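Local coordinates for protein A-adding tRNA nucleotidyltransferase (Aquifex aeolicus, PDB 4WBY) that adds the terminal adenosine to tRNAs ending in CC, using ATP and magnesium, to complete their 3' CCA terminus, at residues 246-251 / 342-347; 270-275 / 298-303; 256-261 / 351-356. All blocks are in the same frame, centred on the assembly; numbering follows the deposited sequence.

Contact 1: 246-251 / 342-347; sequences LQKLYA and LMLEEE
Leu-344 reaches out of a tight turn to lie between Lys-248 and Ala-251, two residues on one flank of helix 243-262. The turn is a type I beta turn from Leu-342 to Glu-345, closed by Glu-345 N giving a hydrogen bond to Leu-342 O, and it presents the CB of Leu-344 to the helix. That CB already has company: the amine of Lys-248 passes 3.6 Å away, NZ to CB. A chi1 of -59°, CG anti to the carbonyl carbon, carries the branch on toward the helix, and CG lies 4.0 Å from the same NZ. The two methyls take different partners. CD1 goes to the lysine, 3.4 Å from its NZ and 4.0 Å from its CE. CD2 goes to the next turn of the helix, where it meets the Ala-251 backbone at C (3.7 Å) and the alanine methyl CB at 3.9 Å.

Lys-248 gets there by curling. Its chain bends at chi3 (62°) and again at chi4 (59°), and it crosses the leucine at about a right angle, laying CE and NZ against the apolar branch. This brings NZ to 4.6 Å from Glu-345 OE2, too long for a salt bridge, though the carboxylate would probably still favour the positive charge on that side. What joins the two segments is therefore van der Waals packing around a single leucine, with a probable weak attraction between the charges beside it.

Helix 271-278 flanks the contact: its Ile-277 touches both Lys-248 and Leu-344. Beyond the turn, Lys-315 of helix 311-320 packs against Glu-345, while Lys-319 forms a salt bridge with Glu-347. The contact thus ties the loop linking helices 336-342 and 349-359 to the surface of helix 243-262.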
loop_
_atom_site.group_PDB
_atom_site.type_symbol
_atom_site.label_atom_id
_atom_site.label_comp_id
_atom_site.label_asym_id
_atom_site.label_seq_id
_atom_site.Cartn_x
_atom_site.Cartn_y
_atom_site.Cartn_z
ATOM N N LEU A 246 13.495 -4.819 -15.055
ATOM C CA LEU A 246 12.114 -5.225 -15.260
ATOM C C LEU A 246 11.964 -6.740 -15.129
ATOM O O LEU A 246 11.069 -7.224 -14.441
ATOM C CB LEU A 246 11.630 -4.749 -16.628
ATOM C CG LEU A 246 10.160 -4.981 -16.965
ATOM C CD1 LEU A 246 9.269 -4.260 -15.972
ATOM C CD2 LEU A 246 9.876 -4.508 -18.380
ATOM N N GLN A 247 12.857 -7.485 -15.772
ATOM C CA GLN A 247 12.792 -8.940 -15.713
ATOM C C GLN A 247 13.049 -9.452 -14.298
ATOM O O GLN A 247 12.457 -10.448 -13.879
ATOM C CB GLN A 247 13.786 -9.566 -16.694
ATOM C CG GLN A 247 13.438 -9.308 -18.150
ATOM C CD GLN A 247 12.005 -9.689 -18.481
ATOM O OE1 GLN A 247 11.490 -10.696 -17.992
ATOM N NE2 GLN A 247 11.352 -8.879 -19.308
ATOM N N LYS A 248 13.915 -8.762 -13.558
ATOM C CA LYS A 248 14.165 -9.122 -12.162
ATOM C C LYS A 248 12.903 -8.968 -11.306
ATOM O O LYS A 248 12.665 -9.767 -10.397
ATOM C CB LYS A 248 15.294 -8.276 -11.577
ATOM C CG LYS A 248 16.677 -8.645 -12.080
ATOM C CD LYS A 248 17.743 -7.882 -11.324
ATOM C CE LYS A 248 17.707 -8.233 -9.854
ATOM N NZ LYS A 248 17.917 -9.695 -9.658
ATOM N N LEU A 249 12.098 -7.947 -11.586
ATOM C CA LEU A 249 10.855 -7.737 -10.836
ATOM C C LEU A 249 9.875 -8.892 -11.052
ATOM O O LEU A 249 9.214 -9.337 -10.110
ATOM C CB LEU A 249 10.198 -6.407 -11.223
ATOM C CG LEU A 249 10.976 -5.134 -10.895
ATOM C CD1 LEU A 249 10.261 -3.914 -11.464
ATOM C CD2 LEU A 249 11.140 -4.987 -9.395
ATOM N N TYR A 250 9.783 -9.385 -12.287
ATOM C CA TYR A 250 8.914 -10.526 -12.558
ATOM C C TYR A 250 9.460 -11.804 -11.923
ATOM O O TYR A 250 8.691 -12.625 -11.416
ATOM C CB TYR A 250 8.714 -10.707 -14.069
ATOM C CG TYR A 250 7.660 -9.760 -14.605
ATOM C CD1 TYR A 250 7.994 -8.472 -14.988
ATOM C CD2 TYR A 250 6.326 -10.142 -14.681
ATOM C CE1 TYR A 250 7.037 -7.593 -15.451
ATOM C CE2 TYR A 250 5.359 -9.270 -15.145
ATOM C CZ TYR A 250 5.724 -7.997 -15.527
ATOM O OH TYR A 250 4.776 -7.118 -15.994
ATOM N N ALA A 251 10.781 -11.962 -11.926
ATOM C CA ALA A 251 11.401 -13.098 -11.253
ATOM C C ALA A 251 11.126 -13.026 -9.755
ATOM O O ALA A 251 10.859 -14.042 -9.100
ATOM C CB ALA A 251 12.905 -13.132 -11.518
ATOM N N LEU A 342 18.634 -13.544 -3.095
ATOM C CA LEU A 342 19.565 -14.554 -3.582
ATOM C C LEU A 342 18.874 -15.534 -4.524
ATOM O O LEU A 342 19.504 -16.075 -5.431
ATOM C CB LEU A 342 20.212 -15.304 -2.406
ATOM C CG LEU A 342 21.326 -14.531 -1.687
ATOM C CD1 LEU A 342 21.602 -15.131 -0.322
ATOM C CD2 LEU A 342 22.612 -14.493 -2.509
ATOM N N MET A 343 17.576 -15.745 -4.323
ATOM C CA MET A 343 16.826 -16.655 -5.182
ATOM C C MET A 343 16.585 -16.104 -6.584
ATOM O O MET A 343 16.088 -16.820 -7.448
ATOM C CB MET A 343 15.495 -17.012 -4.533
ATOM C CG MET A 343 15.670 -17.929 -3.340
ATOM S SD MET A 343 14.111 -18.430 -2.603
ATOM C CE MET A 343 13.349 -19.312 -3.959
ATOM N N LEU A 344 16.939 -14.843 -6.809
ATOM C CA LEU A 344 16.908 -14.267 -8.154
ATOM C C LEU A 344 18.096 -14.733 -8.985
ATOM O O LEU A 344 18.122 -14.541 -10.200
ATOM C CB LEU A 344 16.893 -12.741 -8.090
ATOM C CG LEU A 344 15.713 -12.153 -7.320
ATOM C CD1 LEU A 344 15.834 -10.641 -7.194
ATOM C CD2 LEU A 344 14.405 -12.531 -8.005
ATOM N N GLU A 345 19.088 -15.320 -8.322
ATOM C CA GLU A 345 20.228 -15.905 -9.013
ATOM C C GLU A 345 19.937 -17.376 -9.263
ATOM O O GLU A 345 19.896 -18.170 -8.325
ATOM C CB GLU A 345 21.508 -15.750 -8.192
ATOM C CG GLU A 345 21.709 -14.361 -7.609
ATOM C CD GLU A 345 21.973 -13.323 -8.671
ATOM O OE1 GLU A 345 22.567 -13.678 -9.710
ATOM O OE2 GLU A 345 21.588 -12.152 -8.467
ATOM N N GLU A 346 19.738 -17.740 -10.525
ATOM C CA GLU A 346 19.277 -19.084 -10.862
ATOM C C GLU A 346 20.201 -20.175 -10.317
ATOM O O GLU A 346 19.740 -21.237 -9.898
ATOM C CB GLU A 346 19.130 -19.227 -12.380
ATOM C CG GLU A 346 18.551 -20.565 -12.831
ATOM C CD GLU A 346 17.127 -20.798 -12.343
ATOM O OE1 GLU A 346 16.457 -19.825 -11.928
ATOM O OE2 GLU A 346 16.674 -21.964 -12.378
ATOM N N GLU A 347 21.500 -19.899 -10.304
ATOM C CA GLU A 347 22.487 -20.872 -9.845
ATOM C C GLU A 347 22.482 -21.035 -8.324
ATOM O O GLU A 347 23.030 -22.004 -7.794
ATOM C CB GLU A 347 23.886 -20.470 -10.323
ATOM C CG GLU A 347 24.421 -19.171 -9.719
ATOM C CD GLU A 347 23.784 -17.914 -10.306
ATOM O OE1 GLU A 347 22.930 -18.030 -11.212
ATOM O OE2 GLU A 347 24.141 -16.805 -9.856
#

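Contact 2: 270-275 / 298-303; sequences YGWLYL and SWVRET. With SO4 (sulfate ion), chain E.
Trp-299, near the start of helix 298-309, leans its six-membered ring toward Trp-272 and Leu-273. A chi1 of 67° places its CG between the backbone N and the carbonyl carbon, which helps bring that ring across to the neighbouring helix. CH2 comes to 3.9 Å from Trp-272 CB, and CD2 of Leu-273 meets the ring edge at CZ3, 4.0 Å away. The two indoles stand almost perpendicular, their planes at 85°, without making a regular stack.

Val-300 fills the angle between them. Its CG2 lies over the five-membered ring of Trp-272 in a CH-pi contact, 3.5 Å from CG, and the same methyl also sits over the centre of a face of the Trp-299 ring. CG1 reaches further along the Trp-272 indole, to CE3 at 4.0 Å. Were the indole of Trp-272 cut back to an alanine, Val-300 CG2 would probably lose its aromatic face and a gap would be likely to open beside Trp-299.

Arg-301 turns outward and grips a sulfate, probably from the crystallisation liquor, in a nearly straight two-pronged clasp: NH1 to O1 and NH2 to O2, each 2.9 Å. Its NE is held by Ala-296 O. Thr-303, further along, points inward again, and its OG1 pairs with Ser-337 OG.

The axes of 271-275 and 298-303 run nearly in the same direction, 28° apart, and approach to 10.7 Å. Met-294 and Pro-297, from the loop before helix 298-309, cover more of Trp-272, while helix 336-342 brings Ser-337 against Leu-273 and Trp-299.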
loop_
_atom_site.group_PDB
_atom_site.type_symbol
_atom_site.label_atom_id
_atom_site.label_comp_id
_atom_site.label_asym_id
_atom_site.label_seq_id
_atom_site.Cartn_x
_atom_site.Cartn_y
_atom_site.Cartn_z
ATOM N N TYR A 270 6.726 -7.547 1.448
ATOM C CA TYR A 270 7.474 -7.825 0.222
ATOM C C TYR A 270 7.599 -6.651 -0.732
ATOM O O TYR A 270 8.493 -6.636 -1.573
ATOM C CB TYR A 270 6.837 -8.984 -0.544
ATOM C CG TYR A 270 6.711 -10.282 0.217
ATOM C CD1 TYR A 270 7.828 -11.079 0.471
ATOM C CD2 TYR A 270 5.469 -10.752 0.620
ATOM C CE1 TYR A 270 7.711 -12.281 1.147
ATOM C CE2 TYR A 270 5.339 -11.955 1.291
ATOM C CZ TYR A 270 6.459 -12.717 1.546
ATOM O OH TYR A 270 6.327 -13.908 2.209
ATOM N N GLY A 271 6.689 -5.689 -0.637
ATOM C CA GLY A 271 6.740 -4.531 -1.514
ATOM C C GLY A 271 8.089 -3.832 -1.499
ATOM O O GLY A 271 8.549 -3.334 -2.534
ATOM N N TRP A 272 8.733 -3.808 -0.335
ATOM C CA TRP A 272 10.040 -3.172 -0.224
ATOM C C TRP A 272 11.098 -3.877 -1.072
ATOM O O TRP A 272 12.041 -3.241 -1.535
ATOM C CB TRP A 272 10.501 -3.134 1.235
ATOM C CG TRP A 272 9.693 -2.222 2.091
ATOM C CD1 TRP A 272 8.736 -2.580 2.990
ATOM C CD2 TRP A 272 9.764 -0.789 2.124
ATOM N NE1 TRP A 272 8.213 -1.464 3.591
ATOM C CE2 TRP A 272 8.825 -0.350 3.078
ATOM C CE3 TRP A 272 10.536 0.162 1.447
ATOM C CZ2 TRP A 272 8.627 1.002 3.368
ATOM C CZ3 TRP A 272 10.344 1.506 1.737
ATOM C CH2 TRP A 272 9.399 1.915 2.694
ATOM N N LEU A 273 10.940 -5.182 -1.283
ATOM C CA LEU A 273 11.878 -5.920 -2.130
ATOM C C LEU A 273 11.824 -5.456 -3.582
ATOM O O LEU A 273 12.853 -5.371 -4.247
ATOM C CB LEU A 273 11.601 -7.420 -2.072
ATOM C CG LEU A 273 11.745 -8.104 -0.717
ATOM C CD1 LEU A 273 11.514 -9.604 -0.864
ATOM C CD2 LEU A 273 13.110 -7.829 -0.132
ATOM N N TYR A 274 10.625 -5.177 -4.081
ATOM C CA TYR A 274 10.491 -4.618 -5.415
ATOM C C TYR A 274 11.204 -3.283 -5.489
ATOM O O TYR A 274 11.892 -2.993 -6.461
ATOM C CB TYR A 274 9.025 -4.430 -5.796
ATOM C CG TYR A 274 8.264 -5.710 -6.040
ATOM C CD1 TYR A 274 8.281 -6.325 -7.287
ATOM C CD2 TYR A 274 7.516 -6.295 -5.028
ATOM C CE1 TYR A 274 7.575 -7.490 -7.513
ATOM C CE2 TYR A 274 6.808 -7.456 -5.246
ATOM C CZ TYR A 274 6.839 -8.049 -6.488
ATOM O OH TYR A 274 6.131 -9.204 -6.701
ATOM N N LEU A 275 11.026 -2.471 -4.451
ATOM C CA LEU A 275 11.665 -1.165 -4.403
ATOM C C LEU A 275 13.193 -1.291 -4.426
ATOM O O LEU A 275 13.872 -0.544 -5.129
ATOM C CB LEU A 275 11.212 -0.400 -3.164
ATOM C CG LEU A 275 11.569 1.080 -3.187
ATOM C CD1 LEU A 275 10.703 1.812 -4.204
ATOM C CD2 LEU A 275 11.396 1.663 -1.796
ATOM N N SER A 298 14.198 -0.760 9.213
ATOM C CA SER A 298 15.585 -1.133 9.413
ATOM C C SER A 298 15.997 -2.303 8.531
ATOM O O SER A 298 17.058 -2.263 7.910
ATOM C CB SER A 298 15.825 -1.481 10.877
ATOM O OG SER A 298 17.045 -2.180 11.016
ATOM N N TRP A 299 15.171 -3.343 8.451
ATOM C CA TRP A 299 15.586 -4.515 7.685
ATOM C C TRP A 299 15.760 -4.172 6.213
ATOM O O TRP A 299 16.633 -4.716 5.554
ATOM C CB TRP A 299 14.609 -5.690 7.860
ATOM C CG TRP A 299 13.206 -5.528 7.286
ATOM C CD1 TRP A 299 12.079 -5.166 7.977
ATOM C CD2 TRP A 299 12.777 -5.795 5.941
ATOM N NE1 TRP A 299 10.986 -5.173 7.142
ATOM C CE2 TRP A 299 11.389 -5.550 5.887
ATOM C CE3 TRP A 299 13.434 -6.198 4.774
ATOM C CZ2 TRP A 299 10.647 -5.699 4.710
ATOM C CZ3 TRP A 299 12.690 -6.351 3.607
ATOM C CH2 TRP A 299 11.317 -6.097 3.587
ATOM N N VAL A 300 14.945 -3.252 5.709
ATOM C CA VAL A 300 15.056 -2.825 4.318
ATOM C C VAL A 300 16.350 -2.046 4.092
ATOM O O VAL A 300 17.075 -2.278 3.115
ATOM C CB VAL A 300 13.855 -1.958 3.904
ATOM C CG1 VAL A 300 14.019 -1.461 2.471
ATOM C CG2 VAL A 300 12.551 -2.738 4.071
ATOM N N ARG A 301 16.642 -1.122 4.998
ATOM C CA ARG A 301 17.833 -0.302 4.870
ATOM C C ARG A 301 19.094 -1.145 5.025
ATOM O O ARG A 301 20.075 -0.933 4.304
ATOM C CB ARG A 301 17.796 0.839 5.887
ATOM C CG ARG A 301 16.639 1.799 5.603
ATOM C CD ARG A 301 16.584 2.973 6.557
ATOM N NE ARG A 301 16.049 2.597 7.857
ATOM C CZ ARG A 301 16.779 2.559 8.965
ATOM N NH1 ARG A 301 18.067 2.868 8.915
ATOM N NH2 ARG A 301 16.227 2.197 10.114
ATOM N N GLU A 302 19.056 -2.126 5.926
ATOM C CA GLU A 302 20.192 -3.019 6.105
ATOM C C GLU A 302 20.335 -3.953 4.901
ATOM O O GLU A 302 21.447 -4.225 4.448
ATOM C CB GLU A 302 20.050 -3.825 7.396
ATOM C CG GLU A 302 20.057 -2.982 8.679
ATOM C CD GLU A 302 21.410 -2.377 9.025
ATOM O OE1 GLU A 302 22.427 -2.728 8.385
ATOM O OE2 GLU A 302 21.456 -1.550 9.961
ATOM N N THR A 303 19.218 -4.438 4.366
ATOM C CA THR A 303 19.300 -5.295 3.186
ATOM C C THR A 303 19.835 -4.516 1.988
ATOM O O THR A 303 20.613 -5.058 1.201
ATOM C CB THR A 303 17.937 -5.935 2.864
ATOM O OG1 THR A 303 17.679 -6.945 3.845
ATOM C CG2 THR A 303 17.937 -6.596 1.486
HETATM S S SO4 E . 19.059 2.515 12.626
HETATM O O1 SO4 E . 19.311 3.377 11.475
HETATM O O2 SO4 E . 17.883 1.677 12.401
HETATM O O3 SO4 E . 20.233 1.679 12.885
HETATM O O4 SO4 E . 18.845 3.334 13.822
#

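Contact 3: 256-261 / 351-356; sequences VDWHAL and KIKLYL
Trp-258 throws its indole across to helix 349-359: CG anti to the backbone N (chi1 169°) sends the side chain over, and a chi2 of 85° turns the six-membered ring to the front, between Lys-353 and Leu-356. Leu-356 takes a different position, CG anti to its carbonyl carbon, which helps carry CD1 to the tryptophan. The methyl meets the indole at its edge, in the ring plane, touching CH2 at 3.9 Å and CZ3 at 4.0 Å.

Around the rim from there, CZ2 of Trp-258 lies 3.9 Å from Lys-353 CG. It is this aliphatic part of the lysine that makes the contact. The chain runs on extended until it bends at chi4 (-66°), and NZ forms a salt bridge with Glu-357, one helical turn further on. Glu-357 itself also packs against Trp-258, so the lysine and glutamate are tied together beside the indole, the charge paired within one helix while CG touches the indole of the other.

The whole contact is thus three adjacent ring carbons, CZ3, CH2 and CZ2, set between two side chains spaced three residues apart. The touching atoms are all carbon, so the two segments meet by apolar packing.

Phe-263 makes an edge-to-face contact with the indole, and Met-343, from the loop leading to helix 349-359, packs against it; together they probably limit how the ring can turn. Behind Leu-356 lies Leu-339 of helix 336-342, a helix that also touches His-259 through Thr-336, so it bridges the space between helices 243-262 and 349-359.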
loop_
_atom_site.group_PDB
_atom_site.type_symbol
_atom_site.label_atom_id
_atom_site.label_comp_id
_atom_site.label_asym_id
_atom_site.label_seq_id
_atom_site.Cartn_x
_atom_site.Cartn_y
_atom_site.Cartn_z
ATOM N N VAL A 256 8.459 -14.322 -4.354
ATOM C CA VAL A 256 7.619 -13.821 -3.275
ATOM C C VAL A 256 6.336 -14.636 -3.126
ATOM O O VAL A 256 5.911 -14.951 -2.010
ATOM C CB VAL A 256 7.267 -12.332 -3.505
ATOM C CG1 VAL A 256 6.032 -11.917 -2.704
ATOM C CG2 VAL A 256 8.470 -11.458 -3.179
ATOM N N ASP A 257 5.715 -14.979 -4.250
ATOM C CA ASP A 257 4.489 -15.766 -4.212
ATOM C C ASP A 257 4.775 -17.146 -3.623
ATOM O O ASP A 257 3.986 -17.676 -2.833
ATOM C CB ASP A 257 3.876 -15.893 -5.608
ATOM C CG ASP A 257 3.267 -14.586 -6.109
ATOM O OD1 ASP A 257 3.062 -13.655 -5.296
ATOM O OD2 ASP A 257 2.988 -14.489 -7.321
ATOM N N TRP A 258 5.917 -17.717 -3.997
ATOM C CA TRP A 258 6.330 -19.005 -3.451
ATOM C C TRP A 258 6.559 -18.913 -1.942
ATOM O O TRP A 258 6.067 -19.744 -1.176
ATOM C CB TRP A 258 7.598 -19.501 -4.156
ATOM C CG TRP A 258 8.241 -20.680 -3.489
ATOM C CD1 TRP A 258 7.919 -21.996 -3.662
ATOM C CD2 TRP A 258 9.317 -20.652 -2.541
ATOM N NE1 TRP A 258 8.727 -22.788 -2.879
ATOM C CE2 TRP A 258 9.592 -21.988 -2.181
ATOM C CE3 TRP A 258 10.076 -19.629 -1.963
ATOM C CZ2 TRP A 258 10.594 -22.327 -1.271
ATOM C CZ3 TRP A 258 11.069 -19.967 -1.057
ATOM C CH2 TRP A 258 11.318 -21.303 -0.719
ATOM N N HIS A 259 7.300 -17.897 -1.515
ATOM C CA HIS A 259 7.614 -17.758 -0.101
ATOM C C HIS A 259 6.349 -17.549 0.732
ATOM O O HIS A 259 6.195 -18.145 1.802
ATOM C CB HIS A 259 8.585 -16.603 0.136
ATOM C CG HIS A 259 8.987 -16.458 1.569
ATOM N ND1 HIS A 259 8.414 -15.529 2.411
ATOM C CD2 HIS A 259 9.876 -17.150 2.320
ATOM C CE1 HIS A 259 8.945 -15.644 3.616
ATOM N NE2 HIS A 259 9.831 -16.624 3.589
ATOM N N ALA A 260 5.445 -16.703 0.242
ATOM C CA ALA A 260 4.223 -16.393 0.980
ATOM C C ALA A 260 3.340 -17.627 1.124
ATOM O O ALA A 260 2.657 -17.800 2.134
ATOM C CB ALA A 260 3.456 -15.267 0.297
ATOM N N LEU A 261 3.371 -18.487 0.112
ATOM C CA LEU A 261 2.572 -19.707 0.109
ATOM C C LEU A 261 3.167 -20.760 1.035
ATOM O O LEU A 261 2.462 -21.365 1.840
ATOM C CB LEU A 261 2.463 -20.261 -1.312
ATOM C CG LEU A 261 1.675 -21.554 -1.513
ATOM C CD1 LEU A 261 0.221 -21.346 -1.133
ATOM C CD2 LEU A 261 1.792 -22.035 -2.952
ATOM N N LYS A 351 19.923 -23.768 -3.589
ATOM C CA LYS A 351 20.640 -23.756 -2.320
ATOM C C LYS A 351 19.851 -22.994 -1.261
ATOM O O LYS A 351 19.831 -23.390 -0.097
ATOM C CB LYS A 351 22.034 -23.145 -2.487
ATOM C CG LYS A 351 23.047 -24.094 -3.098
ATOM C CD LYS A 351 24.340 -23.384 -3.462
ATOM C CE LYS A 351 25.339 -24.365 -4.062
ATOM N NZ LYS A 351 26.586 -23.697 -4.531
ATOM N N ILE A 352 19.197 -21.908 -1.662
ATOM C CA ILE A 352 18.398 -21.132 -0.721
ATOM C C ILE A 352 17.177 -21.935 -0.298
ATOM O O ILE A 352 16.818 -21.980 0.879
ATOM C CB ILE A 352 17.931 -19.791 -1.321
ATOM C CG1 ILE A 352 19.103 -19.052 -1.980
ATOM C CG2 ILE A 352 17.274 -18.938 -0.246
ATOM C CD1 ILE A 352 20.271 -18.820 -1.056
ATOM N N LYS A 353 16.542 -22.567 -1.277
ATOM C CA LYS A 353 15.354 -23.365 -1.032
ATOM C C LYS A 353 15.684 -24.504 -0.078
ATOM O O LYS A 353 14.901 -24.826 0.815
ATOM C CB LYS A 353 14.798 -23.900 -2.351
ATOM C CG LYS A 353 13.547 -24.745 -2.225
ATOM C CD LYS A 353 13.028 -25.141 -3.599
ATOM C CE LYS A 353 11.782 -26.011 -3.501
ATOM N NZ LYS A 353 12.066 -27.338 -2.882
ATOM N N LEU A 354 16.860 -25.094 -0.263
ATOM C CA LEU A 354 17.318 -26.177 0.602
ATOM C C LEU A 354 17.535 -25.677 2.024
ATOM O O LEU A 354 17.157 -26.343 2.989
ATOM C CB LEU A 354 18.606 -26.798 0.060
ATOM C CG LEU A 354 19.163 -27.961 0.884
ATOM C CD1 LEU A 354 18.202 -29.144 0.863
ATOM C CD2 LEU A 354 20.541 -28.378 0.381
ATOM N N TYR A 355 18.148 -24.505 2.155
ATOM C CA TYR A 355 18.341 -23.917 3.471
ATOM C C TYR A 355 17.004 -23.697 4.165
ATOM O O TYR A 355 16.841 -24.042 5.334
ATOM C CB TYR A 355 19.093 -22.595 3.382
ATOM C CG TYR A 355 19.150 -21.889 4.716
ATOM C CD1 TYR A 355 20.044 -22.295 5.693
ATOM C CD2 TYR A 355 18.295 -20.833 5.005
ATOM C CE1 TYR A 355 20.094 -21.669 6.917
ATOM C CE2 TYR A 355 18.337 -20.198 6.233
ATOM C CZ TYR A 355 19.242 -20.621 7.183
ATOM O OH TYR A 355 19.298 -20.001 8.407
ATOM N N LEU A 356 16.053 -23.121 3.438
ATOM C CA LEU A 356 14.759 -22.758 4.007
ATOM C C LEU A 356 13.909 -23.972 4.343
ATOM O O LEU A 356 13.225 -23.995 5.368
ATOM C CB LEU A 356 13.993 -21.843 3.048
ATOM C CG LEU A 356 14.454 -20.389 2.998
ATOM C CD1 LEU A 356 13.702 -19.633 1.916
ATOM C CD2 LEU A 356 14.252 -19.725 4.352
#

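In the fold
All three contacts lie in the all-helical C-terminal part of this four-domain enzyme, probably its body or tail, away from the head domain and the annotated nucleotide and metal sites. Contacts 1 and 3 share helix 243-262, which meets first the loop 342-347 and then helix 349-359; their centres are about 13 Å apart, and Met-343 packs against Ile-352. Contact 2, between helices 271-278 and 298-309, falls in sequence between the halves of the other two, about 15 Å from contact 1 and about 17 Å from contact 3, centre to centre. A probable hydrogen bond between Tyr-270 OH and His-259 ND1 links contacts 2 and 3. Together they join neighbouring helices of this region.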